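GH26C (Muricauda sp. MAR_2010_75, PDB 6Q78) probably cleaves internal beta-1,4-mannosidic bonds in mannans, acting as an endo-mannanase of glycoside hydrolase family 26. Local coordinates at residues A283-P286 against F290-I293; R54-N59 against E326-A331. One frame throughout, in Å; residues are numbered along the deposited sequence.

Contact 1 of 2, residues A283-P286 against F290-I293; sequences ARYP and FVDI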
loop_
_atom_site.group_PDB
_atom_site.type_symbol
_atom_site.label_atom_id
_atom_site.label_comp_id
_atom_site.label_asym_id
_atom_site.label_seq_id
_atom_site.Cartn_x
_atom_site.Cartn_y
_atom_site.Cartn_z
ATOM N N ALA A 283 4.749 -1.584 -18.560
ATOM C CA ALA A 283 6.053 -1.167 -19.077
ATOM C C ALA A 283 7.218 -1.574 -18.166
ATOM O O ALA A 283 8.233 -2.107 -18.644
ATOM C CB ALA A 283 6.063 0.336 -19.374
ATOM N N ARG A 284 7.110 -1.299 -16.859
ATOM C CA ARG A 284 8.175 -1.635 -15.913
ATOM C C ARG A 284 7.776 -2.757 -14.962
ATOM O O ARG A 284 8.361 -2.881 -13.880
ATOM C CB ARG A 284 8.624 -0.389 -15.138
ATOM C CG ARG A 284 9.262 0.631 -16.059
ATOM C CD ARG A 284 9.715 1.957 -15.388
ATOM N NE ARG A 284 10.350 2.743 -16.439
ATOM C CZ ARG A 284 11.550 3.300 -16.389
ATOM N NH1 ARG A 284 12.266 3.249 -15.275
ATOM N NH2 ARG A 284 12.031 3.915 -17.472
ATOM N N TYR A 285 6.774 -3.554 -15.341
ATOM C CA TYR A 285 6.328 -4.670 -14.511
ATOM C C TYR A 285 7.379 -5.772 -14.513
ATOM O O TYR A 285 7.892 -6.153 -15.587
ATOM C CB TYR A 285 5.011 -5.165 -15.086
ATOM C CG TYR A 285 4.372 -6.358 -14.410
ATOM C CD1 TYR A 285 3.725 -6.232 -13.184
ATOM C CD2 TYR A 285 4.392 -7.604 -15.024
ATOM C CE1 TYR A 285 3.119 -7.345 -12.582
ATOM C CE2 TYR A 285 3.802 -8.715 -14.442
ATOM C CZ TYR A 285 3.173 -8.575 -13.217
ATOM O OH TYR A 285 2.550 -9.677 -12.635
ATOM N N PRO A 286 7.778 -6.266 -13.337
ATOM C CA PRO A 286 8.885 -7.216 -13.268
ATOM C C PRO A 286 8.508 -8.663 -13.512
ATOM O O PRO A 286 9.401 -9.515 -13.522
ATOM C CB PRO A 286 9.407 -7.028 -11.843
ATOM C CG PRO A 286 8.172 -6.678 -11.073
ATOM C CD PRO A 286 7.410 -5.750 -12.003
ATOM N N PHE A 290 6.958 -12.250 -9.604
ATOM C CA PHE A 290 7.506 -11.270 -8.678
ATOM C C PHE A 290 6.460 -10.364 -8.050
ATOM O O PHE A 290 6.811 -9.563 -7.182
ATOM C CB PHE A 290 8.556 -10.419 -9.419
ATOM C CG PHE A 290 9.760 -11.194 -9.815
ATOM C CD1 PHE A 290 10.752 -11.480 -8.883
ATOM C CD2 PHE A 290 9.878 -11.717 -11.098
ATOM C CE1 PHE A 290 11.858 -12.247 -9.237
ATOM C CE2 PHE A 290 10.999 -12.460 -11.454
ATOM C CZ PHE A 290 11.976 -12.732 -10.521
ATOM N N VAL A 291 5.188 -10.488 -8.425
ATOM C CA VAL A 291 4.153 -9.558 -7.977
ATOM C C VAL A 291 2.938 -10.372 -7.550
ATOM O O VAL A 291 2.499 -11.257 -8.295
ATOM C CB VAL A 291 3.762 -8.579 -9.097
ATOM C CG1 VAL A 291 2.549 -7.772 -8.665
ATOM C CG2 VAL A 291 4.933 -7.659 -9.448
ATOM N N ASP A 292 2.385 -10.042 -6.370
ATOM C CA ASP A 292 1.127 -10.631 -5.886
ATOM C C ASP A 292 -0.065 -9.698 -6.066
ATOM O O ASP A 292 -1.184 -10.149 -6.359
ATOM C CB ASP A 292 1.230 -10.916 -4.394
ATOM C CG ASP A 292 2.199 -12.052 -4.066
ATOM O OD1 ASP A 292 2.000 -13.186 -4.614
ATOM O OD2 ASP A 292 3.134 -11.816 -3.257
ATOM N N ILE A 293 0.154 -8.404 -5.818
ATOM C CA ILE A 293 -0.892 -7.387 -5.867
ATOM C C ILE A 293 -0.536 -6.393 -6.963
ATOM O O ILE A 293 0.565 -5.831 -6.959
ATOM C CB ILE A 293 -1.072 -6.693 -4.510
ATOM C CG1 ILE A 293 -1.676 -7.710 -3.521
ATOM C CG2 ILE A 293 -1.961 -5.429 -4.694
ATOM C CD1 ILE A 293 -1.228 -7.580 -2.071
#

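Contact 2 of 2, residues R54-N59 against E326-A331; sequences RSFMVN and ERVKIA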
loop_
_atom_site.group_PDB
_atom_site.type_symbol
_atom_site.label_atom_id
_atom_site.label_comp_id
_atom_site.label_asym_id
_atom_site.label_seq_id
_atom_site.Cartn_x
_atom_site.Cartn_y
_atom_site.Cartn_z
ATOM N N ARG A 54 -1.206 -21.456 -2.851
ATOM C CA ARG A 54 0.248 -21.330 -2.903
ATOM C C ARG A 54 0.773 -21.329 -4.326
ATOM O O ARG A 54 1.793 -20.682 -4.600
ATOM C CB ARG A 54 0.892 -22.490 -2.136
ATOM C CG ARG A 54 0.685 -22.388 -0.619
ATOM C CD ARG A 54 1.261 -23.599 0.127
ATOM N NE ARG A 54 0.986 -23.442 1.551
ATOM C CZ ARG A 54 1.764 -22.752 2.389
ATOM N NH1 ARG A 54 2.903 -22.204 1.954
ATOM N NH2 ARG A 54 1.411 -22.620 3.671
ATOM N N SER A 55 0.107 -22.039 -5.241
ATOM C CA SER A 55 0.602 -22.127 -6.609
ATOM C C SER A 55 0.433 -20.823 -7.383
ATOM O O SER A 55 0.957 -20.714 -8.500
ATOM C CB SER A 55 -0.057 -23.302 -7.349
ATOM O OG SER A 55 -1.412 -23.003 -7.660
ATOM N N PHE A 56 -0.265 -19.836 -6.809
ATOM C CA PHE A 56 -0.495 -18.550 -7.456
ATOM C C PHE A 56 0.248 -17.413 -6.785
ATOM O O PHE A 56 0.051 -16.252 -7.168
ATOM C CB PHE A 56 -1.993 -18.250 -7.496
ATOM C CG PHE A 56 -2.739 -19.254 -8.282
ATOM C CD1 PHE A 56 -2.656 -19.251 -9.658
ATOM C CD2 PHE A 56 -3.436 -20.279 -7.648
ATOM C CE1 PHE A 56 -3.312 -20.205 -10.401
ATOM C CE2 PHE A 56 -4.080 -21.238 -8.395
ATOM C CZ PHE A 56 -4.019 -21.194 -9.758
ATOM N N MET A 57 1.097 -17.723 -5.812
ATOM C CA MET A 57 1.786 -16.743 -4.982
ATOM C C MET A 57 3.254 -16.596 -5.367
ATOM O O MET A 57 3.904 -17.553 -5.799
ATOM C CB MET A 57 1.711 -17.136 -3.513
ATOM C CG MET A 57 0.294 -17.052 -3.004
ATOM S SD MET A 57 0.119 -17.651 -1.306
ATOM C CE MET A 57 1.151 -16.452 -0.408
ATOM N N VAL A 58 3.787 -15.373 -5.185
ATOM C CA VAL A 58 5.227 -15.178 -5.372
ATOM C C VAL A 58 5.995 -16.156 -4.496
ATOM O O VAL A 58 7.006 -16.747 -4.916
ATOM C CB VAL A 58 5.617 -13.718 -5.057
ATOM C CG1 VAL A 58 7.134 -13.584 -4.956
ATOM C CG2 VAL A 58 5.109 -12.830 -6.130
ATOM N N ASN A 59 5.541 -16.331 -3.256
ATOM C CA ASN A 59 6.243 -17.209 -2.321
ATOM C C ASN A 59 5.359 -18.395 -1.967
ATOM O O ASN A 59 4.539 -18.309 -1.044
ATOM C CB ASN A 59 6.673 -16.448 -1.068
ATOM C CG ASN A 59 7.408 -17.321 -0.103
ATOM O OD1 ASN A 59 7.745 -18.473 -0.430
ATOM N ND2 ASN A 59 7.690 -16.788 1.090
ATOM N N GLU A 326 -6.734 -11.767 -15.237
ATOM C CA GLU A 326 -6.047 -12.635 -16.193
ATOM C C GLU A 326 -4.856 -13.364 -15.567
ATOM O O GLU A 326 -4.608 -14.539 -15.891
ATOM C CB GLU A 326 -5.622 -11.814 -17.408
ATOM C CG GLU A 326 -6.795 -11.521 -18.327
ATOM C CD GLU A 326 -6.447 -10.538 -19.409
ATOM O OE1 GLU A 326 -7.380 -10.039 -20.076
ATOM O OE2 GLU A 326 -5.235 -10.261 -19.573
ATOM N N ARG A 327 -4.125 -12.703 -14.658
ATOM C CA ARG A 327 -2.866 -13.225 -14.133
ATOM C C ARG A 327 -3.016 -13.812 -12.735
ATOM O O ARG A 327 -2.019 -14.221 -12.134
ATOM C CB ARG A 327 -1.782 -12.154 -14.179
ATOM C CG ARG A 327 -1.380 -11.830 -15.636
ATOM C CD ARG A 327 -0.914 -10.425 -15.785
ATOM N NE ARG A 327 -0.631 -10.126 -17.190
ATOM C CZ ARG A 327 0.593 -10.049 -17.707
ATOM N NH1 ARG A 327 1.655 -10.263 -16.940
ATOM N NH2 ARG A 327 0.753 -9.760 -18.997
ATOM N N VAL A 328 -4.246 -13.923 -12.236
ATOM C CA VAL A 328 -4.532 -14.435 -10.895
ATOM C C VAL A 328 -3.768 -13.646 -9.836
ATOM O O VAL A 328 -3.056 -14.216 -9.006
ATOM C CB VAL A 328 -4.314 -15.962 -10.780
ATOM C CG1 VAL A 328 -5.018 -16.491 -9.563
ATOM C CG2 VAL A 328 -4.819 -16.661 -12.047
ATOM N N LYS A 329 -3.909 -12.326 -9.883
ATOM C CA LYS A 329 -3.370 -11.386 -8.905
ATOM C C LYS A 329 -4.530 -10.734 -8.162
ATOM O O LYS A 329 -5.699 -10.914 -8.512
ATOM C CB LYS A 329 -2.534 -10.290 -9.579
ATOM C CG LYS A 329 -1.388 -10.800 -10.482
ATOM C CD LYS A 329 -0.508 -11.759 -9.723
ATOM C CE LYS A 329 0.701 -12.154 -10.566
ATOM N NZ LYS A 329 1.439 -13.266 -9.904
ATOM N N ILE A 330 -4.193 -9.957 -7.131
ATOM C CA ILE A 330 -5.173 -9.121 -6.437
ATOM C C ILE A 330 -4.994 -7.694 -6.949
ATOM O O ILE A 330 -3.872 -7.154 -6.920
ATOM C CB ILE A 330 -4.911 -9.155 -4.924
ATOM C CG1 ILE A 330 -5.139 -10.581 -4.390
ATOM C CG2 ILE A 330 -5.823 -8.173 -4.167
ATOM C CD1 ILE A 330 -4.270 -10.848 -3.149
ATOM N N ALA A 331 -6.087 -7.066 -7.404
ATOM C CA ALA A 331 -5.985 -5.666 -7.813
ATOM C C ALA A 331 -6.295 -4.728 -6.643
ATOM O O ALA A 331 -6.992 -5.098 -5.685
ATOM C CB ALA A 331 -6.925 -5.376 -8.989
HETATM O O HOH W 1 1.423 -13.967 -7.150
HETATM O O HOH W 2 -0.558 -15.444 -9.691
#

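Contact 1 of 2, residues A283-P286 against F290-I293
Pro286 and Phe290 bring the two backbones closest, 6.3 Å from CA to CA, where irregular chain bends back on itself through a three-residue link, and no hydrogen bond joins 283-286 to 290-293. Across the two segments the contact is apolar packing centred on Val291. Its CG2 methyl lies 3.6 Å from Tyr285 CE1, meeting the phenol ring obliquely, and the same methyl stands 3.8 Å from Pro286 CG, so that one valine branch fills the angle between an aromatic and a proline ring. The tyrosine gets there by turning CG anti to its own backbone N (chi1 178°), which carries the ring out to Val291, whose CB is 3.9 Å from the phenolic OH. That hydroxyl is hydrogen-bonded to Asp288 OD1 in the intervening link, while Phe269 stacks edge-to-face with the ring. With an alanine in place of Tyr285, Asp288 would probably lose its phenolic partner and Val291 CG2 its aromatic neighbour, opening a gap beside Phe269. Phe290 packs differently: its CB is 4.1 Å from Pro286 CG, and its CD2 approaches Pro286 O to 3.3 Å, a carbonyl that also accepts a hydrogen bond from Gln250 of helix 242-259. The whole is a buried turn in the connection from helix 278-281 to strand 293-298, an alpha-to-beta link of the TIM barrel.

Contact 2 of 2, residues R54-N59 against E326-A331
A partly buried contact, one small apolar touch flanked by a pair of bridging waters, joins the chain ahead of helix 64-76 to the turn between helix 306-327 and strand 330-336. Its apolar half is Phe56 against Val328. The CG1 methyl of Val328 sits 3.6 Å from Phe56 CD1 and 3.8 Å from CG of the same ring, meeting its CG-CD1 side obliquely, and Phe48 packs against both residues. Ser55 OG rests 3.2 Å above the plane of the Phe56 ring, offset toward its rim. The polar half turns on Phe56 O: water 1 and water 2 each lie within bonding distance and can donate to it, and water 2 can also donate to Val328 O at 2.9 Å, though other acceptors compete for their protons. Lys329 NZ can donate to both, at 2.8 Å to water 1 and 3.0 Å to water 2, linking both segments to one ammonium group. Lys329 starts off away from 54-59, but bends at chi1 and chi2 (-55° and -53°) carry NZ back. There four acceptors surround it, Val291 O, its strongest partner, Asp288 O and the two waters, so three protons must be shared. The positive charge probably polarises both waters and strengthens their hold on Phe56 O. Val328, with phi of 55°, leaves helical geometry in a Schellman motif, the helix-ending turn that here leads from a barrel helix into the next parallel strand.

Along the chain 54-59 comes first, then both halves of contact 1, and last 326-331, so contact 2 spans a long excursion that contains contact 1. Their centres are 11 Å apart, on the same side of the molecule. Each contact includes the entry to a barrel strand, 293-298 for contact 1 and 330-336 for contact 2, and these strands are parallel neighbours. Asp292 connects the two: its O probably accepts a hydrogen bond from Ile330 N at 3.1 Å, and its OD1 one from Val58 N at 2.9 Å. The principle illustrated is that helix-to-strand turns, together with an N-terminal segment, knit up the end of a TIM barrel where its strands begin.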